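Calreticulin, putative (Trypanosoma cruzi, PDB 5HCF) probably acts as a lectin-like chaperone that binds glucosylated glycans and unfolded peptide segments of maturing glycoproteins. Local coordinates at residues Val70-Val75 with Lys234-Leu239; Leu124-Glu129 with Ser177-Arg182; Asp142-Val147 with Asp253-Met258; Gln171-Trp176 with Phe195-Glu200. One frame throughout, in Å; residues are numbered along the deposited sequence.

Interaction 1: Val70-Val75 with Lys234-Leu239; sequences VVSFSV and KEVLDL
No ring or other flat group enters the meeting of Val70 and Ser72 with Val236; the one ring of the strand, on Phe73, lies well away from the helix and packs on Phe224, Ile227, Ile88 and Pro111. What remains is branch against branch. Both methyls of Val236 touch the strand. Its CG1 touches two residues: CB of Ser72 at 3.8 Å and CG1 of Val70, also at 3.8 Å. Its CG2 meets CG1 of Val70 at 3.8 Å, so a single Val70 methyl rests against both branches of Val236. That methyl is placed by the torsion of Val70, whose CG1 is anti to the backbone N (chi1 -174°), and the two side chains run antiparallel as they pass. Ser72 offers its CB to the helix, while its hydroxyl is hydrogen-bonded to Thr149 OG1 on the adjoining strand 145-152, which satisfies a buried polar atom. Val71 alternates to the other face and packs on Ile88 and Leu90 of the second sheet. Helix 233-243 thus packs on the face of its sheet turned away from the second sheet, outside the core of the legume lectin sandwich, the fold of the calreticulin globular domain.

Interaction 2: Leu124-Glu129 with Ser177-Arg182; sequences LHYNGE and SLLLPR
The ring of Tyr126 is met by Leu178 along one side and by Leu179 at its hydroxyl end. Leu178 O lies at the ring edge, near its plane, 3.4 Å from CE2 of Tyr126. The side chain of the same leucine follows: its CB is 3.8 Å from Tyr126 CD2, and its CD2 reaches back to Tyr126 CB at 3.9 Å. Leu179 sends only CD2, which comes obliquely to the phenol and stands 3.4 Å from Tyr126 OH. The ring reaches these leucines because CG of Tyr126 is anti to the backbone N (chi1 176°), which lays it against the 177-182 loop. A type I' beta turn from Tyr126 to Glu129 closes the hairpin with strand 129-132, at the border of the seven-stranded sheet of the lectin sandwich; Tyr126 N donates to Glu129 O at 3.0 Å. The 177-182 segment follows helix 172-175 after Trp176, in the loop region from which the P-domain arm probably extends in full-length calreticulins. In the second shell, Asp198 OD2 hydrogen-bonds the tyrosine hydroxyl and so fixes the tip of the ring, Leu201 packs against Tyr126, and Arg131 NH1 binds Ser177 O.

Interaction 3: Asp142-Val147 with Asp253-Met258; sequences DKLTHV and DALKVM
Leu144 and Leu255 make the tight half of this contact, while Lys143 and Met258 form its looser margin. CD2 of Leu144 stands 3.4 Å from CD2 of Leu255, a close methyl pair, and the same Leu255 methyl is 3.8 Å from Leu144 CG. The two side chains cross at about a right angle, the leucine of the helix pointing at the loop with its CG anti to the backbone N (chi1 177°). Leu255 is further packed by Phe33, which also touches Met258. The whole contact lies at the surface, and at the lysine the fit slackens. Lys143 keeps its CB 4.3 Å from Leu255 CD1 and runs on as an extended chain across Met258, whose CE approaches Lys143 NZ at 4.0 Å without any polar bond; NZ also makes a long, weak ion pair with Asp80 OD2. The arrangement docks helix 248-260, the last modelled helix, on the loop that leads into strand 145-152 of the lectin sandwich. That loop is stiffened by an Asx turn: Leu144 N donates to Asp142 OD1 at 3.1 Å, coming from 55° above the carboxylate plane. His146 NE2 donates to the syn lone pair of the same Asp142 OD1 at 2.6 Å, with the oxygen close to the imidazole plane. Two donors on one oxygen hold the carboxylate in place. His146 ND1 is hydrogen-bonded to Asp163 OD2, so that two flanking carboxylates could raise the imidazole's tendency to be protonated, and Thr145 OG1 adds a second tie to the helix through Glu251 OE2, one turn before Leu255.

Interaction 4: Gln171-Trp176 with Phe195-Glu200; sequences QLEEDW and FVEDSE
The short helix 172-175, which follows directly on strand 165-171, meets the returning loop through Glu173, with Phe195 and Glu197 opposite it. Glu173 is fully stretched: CG is anti to the backbone N (chi1 -173°) and the chain stays extended beyond it, so the carboxylate reaches well clear of the helix. Its OE1 lies 3.9 Å from CZ of Phe195, an oblique approach; the carboxylate and ring planes are 34° apart, and the two side chains come from opposite directions. Its other oxygen, OE2, stands 3.9 Å from OE2 of Glu197, whose chain bends at chi2 (79°) and crosses that of Glu173 at about a right angle. Two like-charged groups this close are reconciled by a shared cation from outside the two segments: Arg182 NH2 forms salt bridges with both Glu173 OE1 and Glu197 OE2, and Arg182 also packs on Phe195. Glu197 OE1 lies in the plane of the Phe195 ring, at its edge. Next along the chain, Glu200 N donates to Asp198 OD1 at 2.7 Å from above the carboxylate plane, an Asx turn that bends the backbone. At the far end of the helix, Trp176 is buried, stacked with Trp133 and bonded through NE1 to Ile122 O. Two acids that share Arg182, with a phenyl ring beside them, form a surface cluster joining helix 172-175 to the loop before strand 208-217, probably near where the P-domain arm leaves the globular domain in full-length calreticulins.

How the interactions relate
Along the chain the first segments come in the order 70-75, 124-129, 142-147 and 171-176, and the partners of interactions 2 and 4 follow before the two C-terminal helices return to interactions 1 and 3. Interactions 1 and 3 have centres about 20 Å apart and share one sheet: strands 69-76 and 145-152 are neighbours, joined by Val75 N to His146 O, and helices 233-243 and 248-260 are consecutive. Interactions 2 and 4, with centres about 8 Å apart, merge through Arg182 and Tyr126. Their centres lie about 39 Å from that of interaction 3, so the C-terminal helices and the loops from which the P-domain arm probably extends in full-length calreticulin lie apart.

Interaction 1: Val70-Val75 with Lys234-Leu239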
loop_
_atom_site.group_PDB
_atom_site.type_symbol
_atom_site.label_atom_id
_atom_site.label_comp_id
_atom_site.label_asym_id
_atom_site.label_seq_id
_atom_site.Cartn_x
_atom_site.Cartn_y
_atom_site.Cartn_z
ATOM N N VAL A 70 10.343 -5.409 -0.256
ATOM C CA VAL A 70 10.024 -4.000 -0.441
ATOM C C VAL A 70 8.771 -3.840 -1.292
ATOM O O VAL A 70 8.677 -4.401 -2.391
ATOM C CB VAL A 70 11.188 -3.237 -1.103
ATOM C CG1 VAL A 70 10.889 -1.744 -1.153
ATOM C CG2 VAL A 70 12.486 -3.496 -0.352
ATOM N N VAL A 71 7.821 -3.060 -0.780
ATOM C CA VAL A 71 6.570 -2.772 -1.477
ATOM C C VAL A 71 6.453 -1.281 -1.748
ATOM O O VAL A 71 6.673 -0.460 -0.860
ATOM C CB VAL A 71 5.333 -3.227 -0.665
ATOM C CG1 VAL A 71 4.115 -3.360 -1.573
ATOM C CG2 VAL A 71 5.613 -4.534 0.046
ATOM N N SER A 72 6.104 -0.930 -2.978
ATOM C CA SER A 72 5.942 0.468 -3.339
ATOM C C SER A 72 4.789 0.650 -4.318
ATOM O O SER A 72 4.539 -0.212 -5.165
ATOM C CB SER A 72 7.238 1.015 -3.937
ATOM O OG SER A 72 7.211 2.430 -3.991
ATOM N N PHE A 73 4.077 1.765 -4.181
ATOM C CA PHE A 73 3.039 2.145 -5.129
ATOM C C PHE A 73 2.687 3.606 -4.907
ATOM O O PHE A 73 3.024 4.179 -3.870
ATOM C CB PHE A 73 1.799 1.263 -4.980
ATOM C CG PHE A 73 0.924 1.630 -3.809
ATOM C CD1 PHE A 73 1.251 1.219 -2.524
ATOM C CD2 PHE A 73 -0.232 2.378 -3.994
ATOM C CE1 PHE A 73 0.449 1.553 -1.447
ATOM C CE2 PHE A 73 -1.039 2.711 -2.920
ATOM C CZ PHE A 73 -0.699 2.299 -1.647
ATOM N N SER A 74 2.019 4.210 -5.883
ATOM C CA SER A 74 1.599 5.600 -5.759
ATOM C C SER A 74 0.086 5.733 -5.900
ATOM O O SER A 74 -0.547 4.965 -6.623
ATOM C CB SER A 74 2.304 6.472 -6.801
ATOM O OG SER A 74 1.989 6.045 -8.116
ATOM N N VAL A 75 -0.485 6.702 -5.190
ATOM C CA VAL A 75 -1.884 7.081 -5.377
ATOM C C VAL A 75 -1.978 8.582 -5.590
ATOM O O VAL A 75 -1.298 9.354 -4.914
ATOM C CB VAL A 75 -2.762 6.713 -4.174
ATOM C CG1 VAL A 75 -4.200 6.495 -4.620
ATOM C CG2 VAL A 75 -2.223 5.491 -3.490
ATOM N N LYS A 234 17.329 -0.200 -2.577
ATOM C CA LYS A 234 17.857 0.793 -3.512
ATOM C C LYS A 234 17.282 0.605 -4.906
ATOM O O LYS A 234 16.968 1.577 -5.590
ATOM C CB LYS A 234 19.386 0.744 -3.577
ATOM C CG LYS A 234 20.079 1.443 -2.419
ATOM C CD LYS A 234 21.537 1.024 -2.306
ATOM C CE LYS A 234 22.217 1.699 -1.127
ATOM N NZ LYS A 234 23.617 1.224 -0.977
ATOM N N GLU A 235 17.164 -0.651 -5.322
ATOM C CA GLU A 235 16.594 -0.983 -6.621
ATOM C C GLU A 235 15.195 -0.397 -6.797
ATOM O O GLU A 235 14.871 0.179 -7.838
ATOM C CB GLU A 235 16.547 -2.497 -6.807
ATOM C CG GLU A 235 16.583 -2.919 -8.259
ATOM C CD GLU A 235 16.667 -4.416 -8.422
ATOM O OE1 GLU A 235 15.789 -5.106 -7.870
ATOM O OE2 GLU A 235 17.599 -4.898 -9.103
ATOM N N VAL A 236 14.373 -0.551 -5.769
ATOM C CA VAL A 236 13.012 -0.042 -5.791
ATOM C C VAL A 236 12.988 1.483 -5.753
ATOM O O VAL A 236 12.210 2.114 -6.471
ATOM C CB VAL A 236 12.198 -0.601 -4.613
ATOM C CG1 VAL A 236 10.867 0.119 -4.491
ATOM C CG2 VAL A 236 12.002 -2.100 -4.779
ATOM N N LEU A 237 13.844 2.069 -4.920
ATOM C CA LEU A 237 13.922 3.523 -4.810
ATOM C C LEU A 237 14.460 4.136 -6.101
ATOM O O LEU A 237 14.064 5.235 -6.483
ATOM C CB LEU A 237 14.796 3.928 -3.621
ATOM C CG LEU A 237 14.230 3.578 -2.241
ATOM C CD1 LEU A 237 15.236 3.879 -1.137
ATOM C CD2 LEU A 237 12.920 4.322 -1.996
ATOM N N ASP A 238 15.356 3.418 -6.774
ATOM C CA ASP A 238 15.828 3.838 -8.089
ATOM C C ASP A 238 14.673 3.859 -9.078
ATOM O O ASP A 238 14.569 4.754 -9.918
ATOM C CB ASP A 238 16.931 2.911 -8.596
ATOM C CG ASP A 238 18.256 3.149 -7.904
ATOM O OD1 ASP A 238 18.429 4.239 -7.313
ATOM O OD2 ASP A 238 19.122 2.247 -7.953
ATOM N N LEU A 239 13.804 2.861 -8.969
ATOM C CA LEU A 239 12.654 2.740 -9.853
ATOM C C LEU A 239 11.627 3.832 -9.563
ATOM O O LEU A 239 10.876 4.239 -10.450
ATOM C CB LEU A 239 12.017 1.358 -9.702
ATOM C CG LEU A 239 11.074 0.887 -10.808
ATOM C CD1 LEU A 239 11.816 0.802 -12.124
ATOM C CD2 LEU A 239 10.465 -0.458 -10.451
#

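Interaction 2: Leu124-Glu129 with Ser177-Arg182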
loop_
_atom_site.group_PDB
_atom_site.type_symbol
_atom_site.label_atom_id
_atom_site.label_comp_id
_atom_site.label_asym_id
_atom_site.label_seq_id
_atom_site.Cartn_x
_atom_site.Cartn_y
_atom_site.Cartn_z
ATOM N N LEU A 124 -0.299 -5.653 9.470
ATOM C CA LEU A 124 0.291 -6.962 9.247
ATOM C C LEU A 124 -0.569 -8.049 9.863
ATOM O O LEU A 124 -0.960 -7.958 11.027
ATOM C CB LEU A 124 1.702 -7.023 9.833
ATOM C CG LEU A 124 2.805 -6.252 9.109
ATOM C CD1 LEU A 124 4.021 -6.102 10.015
ATOM C CD2 LEU A 124 3.178 -6.957 7.808
ATOM N N HIS A 125 -0.876 -9.076 9.082
ATOM C CA HIS A 125 -1.562 -10.224 9.633
ATOM C C HIS A 125 -0.523 -11.125 10.273
ATOM O O HIS A 125 0.362 -11.645 9.599
ATOM C CB HIS A 125 -2.350 -10.991 8.576
ATOM C CG HIS A 125 -3.103 -12.151 9.140
ATOM N ND1 HIS A 125 -4.421 -12.061 9.542
ATOM C CD2 HIS A 125 -2.717 -13.420 9.416
ATOM C CE1 HIS A 125 -4.816 -13.224 10.021
ATOM N NE2 HIS A 125 -3.800 -14.070 9.954
ATOM N N TYR A 126 -0.614 -11.272 11.588
ATOM C CA TYR A 126 0.327 -12.090 12.332
ATOM C C TYR A 126 -0.387 -12.855 13.438
ATOM O O TYR A 126 -1.083 -12.263 14.266
ATOM C CB TYR A 126 1.445 -11.226 12.921
ATOM C CG TYR A 126 2.408 -11.997 13.795
ATOM C CD1 TYR A 126 3.389 -12.808 13.242
ATOM C CD2 TYR A 126 2.321 -11.927 15.177
ATOM C CE1 TYR A 126 4.266 -13.522 14.047
ATOM C CE2 TYR A 126 3.189 -12.636 15.986
ATOM C CZ TYR A 126 4.158 -13.430 15.417
ATOM O OH TYR A 126 5.019 -14.125 16.231
ATOM N N ASN A 127 -0.224 -14.174 13.436
ATOM C CA ASN A 127 -0.738 -15.004 14.514
ATOM C C ASN A 127 -2.261 -14.931 14.604
ATOM O O ASN A 127 -2.830 -14.830 15.692
ATOM C CB ASN A 127 -0.099 -14.578 15.837
ATOM C CG ASN A 127 0.054 -15.725 16.809
ATOM O OD1 ASN A 127 -0.310 -16.862 16.513
ATOM N ND2 ASN A 127 0.616 -15.434 17.978
ATOM N N GLY A 128 -2.913 -14.988 13.447
ATOM C CA GLY A 128 -4.363 -15.011 13.375
ATOM C C GLY A 128 -5.107 -13.697 13.563
ATOM O O GLY A 128 -6.334 -13.694 13.638
ATOM N N GLU A 129 -4.386 -12.584 13.650
ATOM C CA GLU A 129 -5.042 -11.287 13.780
ATOM C C GLU A 129 -4.366 -10.224 12.928
ATOM O O GLU A 129 -3.159 -10.265 12.710
ATOM C CB GLU A 129 -5.065 -10.807 15.232
ATOM C CG GLU A 129 -6.014 -11.548 16.145
ATOM C CD GLU A 129 -6.128 -10.881 17.503
ATOM O OE1 GLU A 129 -5.452 -9.848 17.714
ATOM O OE2 GLU A 129 -6.903 -11.378 18.351
ATOM N N SER A 177 1.920 -4.583 18.014
ATOM C CA SER A 177 1.674 -5.515 19.113
ATOM C C SER A 177 1.632 -6.939 18.573
ATOM O O SER A 177 0.560 -7.485 18.307
ATOM C CB SER A 177 0.373 -5.188 19.850
ATOM O OG SER A 177 0.387 -3.859 20.336
ATOM N N LEU A 178 2.811 -7.527 18.399
ATOM C CA LEU A 178 2.927 -8.858 17.820
ATOM C C LEU A 178 3.180 -9.913 18.877
ATOM O O LEU A 178 2.555 -10.973 18.862
ATOM C CB LEU A 178 4.046 -8.896 16.778
ATOM C CG LEU A 178 3.912 -7.875 15.650
ATOM C CD1 LEU A 178 5.104 -7.927 14.697
ATOM C CD2 LEU A 178 2.602 -8.106 14.906
ATOM N N LEU A 179 4.088 -9.619 19.801
ATOM C CA LEU A 179 4.515 -10.615 20.776
ATOM C C LEU A 179 4.034 -10.290 22.186
ATOM O O LEU A 179 3.518 -9.198 22.447
ATOM C CB LEU A 179 6.038 -10.742 20.754
ATOM C CG LEU A 179 6.650 -11.152 19.411
ATOM C CD1 LEU A 179 8.161 -11.172 19.494
ATOM C CD2 LEU A 179 6.124 -12.511 18.954
ATOM N N LEU A 180 4.194 -11.259 23.082
ATOM C CA LEU A 180 3.869 -11.084 24.491
ATOM C C LEU A 180 4.830 -10.093 25.137
ATOM O O LEU A 180 5.866 -9.767 24.562
ATOM C CB LEU A 180 3.927 -12.427 25.221
ATOM C CG LEU A 180 2.897 -13.489 24.819
ATOM C CD1 LEU A 180 3.181 -14.810 25.527
ATOM C CD2 LEU A 180 1.485 -13.011 25.117
ATOM N N PRO A 181 4.497 -9.618 26.345
ATOM C CA PRO A 181 5.398 -8.719 27.074
ATOM C C PRO A 181 6.640 -9.452 27.567
ATOM O O PRO A 181 6.539 -10.593 28.024
ATOM C CB PRO A 181 4.547 -8.237 28.259
ATOM C CG PRO A 181 3.133 -8.604 27.916
ATOM C CD PRO A 181 3.226 -9.823 27.056
ATOM N N ARG A 182 7.797 -8.803 27.477
ATOM C CA ARG A 182 9.044 -9.416 27.909
ATOM C C ARG A 182 9.135 -9.437 29.431
ATOM O O ARG A 182 9.740 -10.343 30.012
ATOM C CB ARG A 182 10.242 -8.684 27.306
ATOM C CG ARG A 182 10.471 -9.019 25.842
ATOM C CD ARG A 182 11.695 -8.322 25.282
ATOM N NE ARG A 182 11.868 -8.610 23.862
ATOM C CZ ARG A 182 12.518 -9.664 23.380
ATOM N NH1 ARG A 182 13.084 -10.540 24.205
ATOM N NH2 ARG A 182 12.614 -9.838 22.068
#

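Interaction 3: Asp142-Val147 with Asp253-Met258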
loop_
_atom_site.group_PDB
_atom_site.type_symbol
_atom_site.label_atom_id
_atom_site.label_comp_id
_atom_site.label_asym_id
_atom_site.label_seq_id
_atom_site.Cartn_x
_atom_site.Cartn_y
_atom_site.Cartn_z
ATOM N N ASP A 142 -3.423 16.738 -0.663
ATOM C CA ASP A 142 -3.411 17.582 -1.848
ATOM C C ASP A 142 -3.737 16.728 -3.067
ATOM O O ASP A 142 -4.011 15.531 -2.936
ATOM C CB ASP A 142 -2.057 18.285 -2.005
ATOM C CG ASP A 142 -0.886 17.313 -2.065
ATOM O OD1 ASP A 142 -1.064 16.177 -2.553
ATOM O OD2 ASP A 142 0.221 17.684 -1.615
ATOM N N LYS A 143 -3.714 17.344 -4.244
ATOM C CA LYS A 143 -4.092 16.660 -5.476
ATOM C C LYS A 143 -2.899 16.017 -6.188
ATOM O O LYS A 143 -3.049 15.446 -7.265
ATOM C CB LYS A 143 -4.799 17.633 -6.421
ATOM C CG LYS A 143 -6.099 18.181 -5.869
ATOM C CD LYS A 143 -6.717 19.189 -6.816
ATOM C CE LYS A 143 -8.046 19.691 -6.280
ATOM N NZ LYS A 143 -8.909 20.254 -7.358
ATOM N N LEU A 144 -1.720 16.101 -5.583
ATOM C CA LEU A 144 -0.511 15.588 -6.215
ATOM C C LEU A 144 -0.323 14.083 -6.014
ATOM O O LEU A 144 -0.939 13.473 -5.134
ATOM C CB LEU A 144 0.713 16.331 -5.682
ATOM C CG LEU A 144 0.753 17.843 -5.897
ATOM C CD1 LEU A 144 1.848 18.454 -5.043
ATOM C CD2 LEU A 144 0.975 18.163 -7.366
ATOM N N THR A 145 0.534 13.492 -6.846
ATOM C CA THR A 145 0.884 12.084 -6.727
ATOM C C THR A 145 1.835 11.864 -5.556
ATOM O O THR A 145 2.829 12.572 -5.411
ATOM C CB THR A 145 1.544 11.548 -8.015
ATOM O OG1 THR A 145 0.590 11.549 -9.080
ATOM C CG2 THR A 145 2.062 10.124 -7.809
ATOM N N HIS A 146 1.521 10.882 -4.716
ATOM C CA HIS A 146 2.409 10.512 -3.623
ATOM C C HIS A 146 2.734 9.027 -3.666
ATOM O O HIS A 146 1.909 8.211 -4.081
ATOM C CB HIS A 146 1.793 10.890 -2.277
ATOM C CG HIS A 146 1.558 12.360 -2.124
ATOM N ND1 HIS A 146 2.577 13.252 -1.869
ATOM C CD2 HIS A 146 0.423 13.092 -2.193
ATOM C CE1 HIS A 146 2.079 14.473 -1.792
ATOM N NE2 HIS A 146 0.774 14.404 -1.983
ATOM N N VAL A 147 3.949 8.689 -3.247
ATOM C CA VAL A 147 4.437 7.316 -3.309
ATOM C C VAL A 147 4.621 6.733 -1.912
ATOM O O VAL A 147 5.169 7.384 -1.022
ATOM C CB VAL A 147 5.779 7.234 -4.065
ATOM C CG1 VAL A 147 6.198 5.778 -4.266
ATOM C CG2 VAL A 147 5.684 7.964 -5.397
ATOM N N ASP A 253 3.690 21.619 -12.153
ATOM C CA ASP A 253 3.439 22.704 -13.097
ATOM C C ASP A 253 2.088 22.522 -13.781
ATOM O O ASP A 253 1.389 23.495 -14.079
ATOM C CB ASP A 253 4.554 22.787 -14.142
ATOM C CG ASP A 253 5.876 23.243 -13.550
ATOM O OD1 ASP A 253 5.887 23.690 -12.382
ATOM O OD2 ASP A 253 6.905 23.153 -14.253
ATOM N N ALA A 254 1.720 21.268 -14.019
ATOM C CA ALA A 254 0.415 20.957 -14.582
ATOM C C ALA A 254 -0.685 21.332 -13.592
ATOM O O ALA A 254 -1.736 21.843 -13.981
ATOM C CB ALA A 254 0.328 19.489 -14.950
ATOM N N LEU A 255 -0.432 21.068 -12.313
ATOM C CA LEU A 255 -1.371 21.430 -11.255
ATOM C C LEU A 255 -1.563 22.941 -11.144
ATOM O O LEU A 255 -2.686 23.416 -10.971
ATOM C CB LEU A 255 -0.912 20.867 -9.910
ATOM C CG LEU A 255 -1.808 21.249 -8.727
ATOM C CD1 LEU A 255 -3.226 20.711 -8.898
ATOM C CD2 LEU A 255 -1.193 20.768 -7.425
ATOM N N LYS A 256 -0.477 23.699 -11.253
ATOM C CA LYS A 256 -0.584 25.151 -11.168
ATOM C C LYS A 256 -1.350 25.714 -12.351
ATOM O O LYS A 256 -2.078 26.695 -12.218
ATOM C CB LYS A 256 0.792 25.816 -11.094
ATOM C CG LYS A 256 0.702 27.344 -11.094
ATOM C CD LYS A 256 2.041 28.015 -10.835
ATOM C CE LYS A 256 1.939 29.536 -10.978
ATOM N NZ LYS A 256 1.010 30.180 -10.005
ATOM N N VAL A 257 -1.172 25.094 -13.511
ATOM C CA VAL A 257 -1.876 25.527 -14.704
ATOM C C VAL A 257 -3.380 25.360 -14.534
ATOM O O VAL A 257 -4.150 26.274 -14.836
ATOM C CB VAL A 257 -1.418 24.747 -15.945
ATOM C CG1 VAL A 257 -2.386 24.980 -17.097
ATOM C CG2 VAL A 257 0.000 25.158 -16.332
ATOM N N MET A 258 -3.795 24.191 -14.051
ATOM C CA MET A 258 -5.203 23.945 -13.749
ATOM C C MET A 258 -5.714 24.717 -12.521
ATOM O O MET A 258 -6.871 24.573 -12.136
ATOM C CB MET A 258 -5.436 22.449 -13.521
ATOM C CG MET A 258 -6.904 22.061 -13.392
ATOM S SD MET A 258 -7.152 20.503 -12.524
ATOM C CE MET A 258 -7.177 21.102 -10.834
#

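Interaction 4: Gln171-Trp176 with Phe195-Glu200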
loop_
_atom_site.group_PDB
_atom_site.type_symbol
_atom_site.label_atom_id
_atom_site.label_comp_id
_atom_site.label_asym_id
_atom_site.label_seq_id
_atom_site.Cartn_x
_atom_site.Cartn_y
_atom_site.Cartn_z
ATOM N N GLN A 171 11.513 -1.062 14.749
ATOM C CA GLN A 171 11.486 -2.512 14.894
ATOM C C GLN A 171 10.049 -3.023 14.882
ATOM O O GLN A 171 9.182 -2.445 15.541
ATOM C CB GLN A 171 12.174 -2.930 16.199
ATOM C CG GLN A 171 13.564 -2.334 16.435
ATOM C CD GLN A 171 14.481 -2.417 15.232
ATOM O OE1 GLN A 171 14.679 -3.486 14.656
ATOM N NE2 GLN A 171 15.066 -1.283 14.855
ATOM N N LEU A 172 9.800 -4.106 14.148
ATOM C CA LEU A 172 8.459 -4.694 14.067
ATOM C C LEU A 172 7.901 -5.044 15.439
ATOM O O LEU A 172 6.733 -4.795 15.731
ATOM C CB LEU A 172 8.470 -5.952 13.201
ATOM C CG LEU A 172 8.685 -5.784 11.701
ATOM C CD1 LEU A 172 8.842 -7.149 11.055
ATOM C CD2 LEU A 172 7.519 -5.032 11.084
ATOM N N GLU A 173 8.756 -5.617 16.276
ATOM C CA GLU A 173 8.368 -6.060 17.609
ATOM C C GLU A 173 7.942 -4.894 18.502
ATOM O O GLU A 173 7.085 -5.048 19.376
ATOM C CB GLU A 173 9.527 -6.827 18.252
ATOM C CG GLU A 173 9.195 -7.478 19.576
ATOM C CD GLU A 173 10.376 -8.231 20.153
ATOM O OE1 GLU A 173 10.483 -8.314 21.395
ATOM O OE2 GLU A 173 11.202 -8.735 19.362
ATOM N N GLU A 174 8.545 -3.731 18.275
ATOM C CA GLU A 174 8.299 -2.560 19.107
ATOM C C GLU A 174 7.163 -1.662 18.591
ATOM O O GLU A 174 6.425 -1.077 19.383
ATOM C CB GLU A 174 9.596 -1.754 19.240
ATOM C CG GLU A 174 10.748 -2.536 19.898
ATOM C CD GLU A 174 12.052 -1.747 19.965
ATOM O OE1 GLU A 174 12.220 -0.788 19.184
ATOM O OE2 GLU A 174 12.912 -2.083 20.800
ATOM N N ASP A 175 7.012 -1.555 17.274
ATOM C CA ASP A 175 6.018 -0.637 16.703
ATOM C C ASP A 175 4.698 -1.309 16.311
ATOM O O ASP A 175 3.798 -0.648 15.787
ATOM C CB ASP A 175 6.600 0.081 15.485
ATOM C CG ASP A 175 7.846 0.868 15.817
ATOM O OD1 ASP A 175 8.126 1.061 17.015
ATOM O OD2 ASP A 175 8.551 1.294 14.883
ATOM N N TRP A 176 4.602 -2.619 16.540
ATOM C CA TRP A 176 3.334 -3.344 16.463
ATOM C C TRP A 176 3.144 -4.134 17.752
ATOM O O TRP A 176 4.101 -4.347 18.489
ATOM C CB TRP A 176 3.302 -4.305 15.269
ATOM C CG TRP A 176 3.063 -3.674 13.938
ATOM C CD1 TRP A 176 1.886 -3.640 13.251
ATOM C CD2 TRP A 176 4.030 -3.014 13.111
ATOM N NE1 TRP A 176 2.054 -2.987 12.055
ATOM C CE2 TRP A 176 3.362 -2.592 11.945
ATOM C CE3 TRP A 176 5.391 -2.730 13.245
ATOM C CZ2 TRP A 176 4.009 -1.904 10.920
ATOM C CZ3 TRP A 176 6.032 -2.046 12.223
ATOM C CH2 TRP A 176 5.340 -1.641 11.079
ATOM N N PHE A 195 7.001 -15.465 27.610
ATOM C CA PHE A 195 7.395 -14.746 26.406
ATOM C C PHE A 195 8.006 -15.691 25.392
ATOM O O PHE A 195 8.862 -16.508 25.727
ATOM C CB PHE A 195 8.390 -13.631 26.715
ATOM C CG PHE A 195 8.910 -12.935 25.486
ATOM C CD1 PHE A 195 8.127 -12.007 24.815
ATOM C CD2 PHE A 195 10.177 -13.215 24.996
ATOM C CE1 PHE A 195 8.598 -11.367 23.682
ATOM C CE2 PHE A 195 10.656 -12.578 23.867
ATOM C CZ PHE A 195 9.865 -11.655 23.208
ATOM N N VAL A 196 7.572 -15.556 24.146
ATOM C CA VAL A 196 8.096 -16.368 23.064
ATOM C C VAL A 196 8.762 -15.493 22.020
ATOM O O VAL A 196 8.195 -14.503 21.564
ATOM C CB VAL A 196 6.994 -17.198 22.398
ATOM C CG1 VAL A 196 7.555 -17.953 21.211
ATOM C CG2 VAL A 196 6.376 -18.149 23.406
ATOM N N GLU A 197 9.975 -15.870 21.650
ATOM C CA GLU A 197 10.762 -15.113 20.694
ATOM C C GLU A 197 10.348 -15.495 19.276
ATOM O O GLU A 197 10.093 -16.667 18.990
ATOM C CB GLU A 197 12.254 -15.379 20.917
ATOM C CG GLU A 197 13.184 -14.327 20.361
ATOM C CD GLU A 197 13.278 -13.105 21.255
ATOM O OE1 GLU A 197 13.817 -13.223 22.379
ATOM O OE2 GLU A 197 12.818 -12.025 20.825
ATOM N N ASP A 198 10.260 -14.513 18.387
ATOM C CA ASP A 198 10.022 -14.822 16.987
ATOM C C ASP A 198 10.999 -14.066 16.092
ATOM O O ASP A 198 10.921 -12.848 15.950
ATOM C CB ASP A 198 8.584 -14.500 16.593
ATOM C CG ASP A 198 8.208 -15.090 15.243
ATOM O OD1 ASP A 198 9.117 -15.557 14.520
ATOM O OD2 ASP A 198 7.006 -15.095 14.907
ATOM N N SER A 199 11.919 -14.799 15.482
ATOM C CA SER A 199 12.891 -14.192 14.588
ATOM C C SER A 199 12.327 -14.048 13.180
ATOM O O SER A 199 12.984 -13.495 12.301
ATOM C CB SER A 199 14.173 -15.022 14.553
ATOM O OG SER A 199 13.924 -16.307 14.011
ATOM N N GLU A 200 11.105 -14.533 12.972
ATOM C CA GLU A 200 10.485 -14.507 11.650
ATOM C C GLU A 200 9.213 -13.660 11.602
ATOM O O GLU A 200 8.288 -13.968 10.852
ATOM C CB GLU A 200 10.164 -15.934 11.179
ATOM C CG GLU A 200 11.369 -16.860 11.083
ATOM C CD GLU A 200 11.023 -18.224 10.501
ATOM O OE1 GLU A 200 9.919 -18.738 10.792
ATOM O OE2 GLU A 200 11.857 -18.779 9.749
#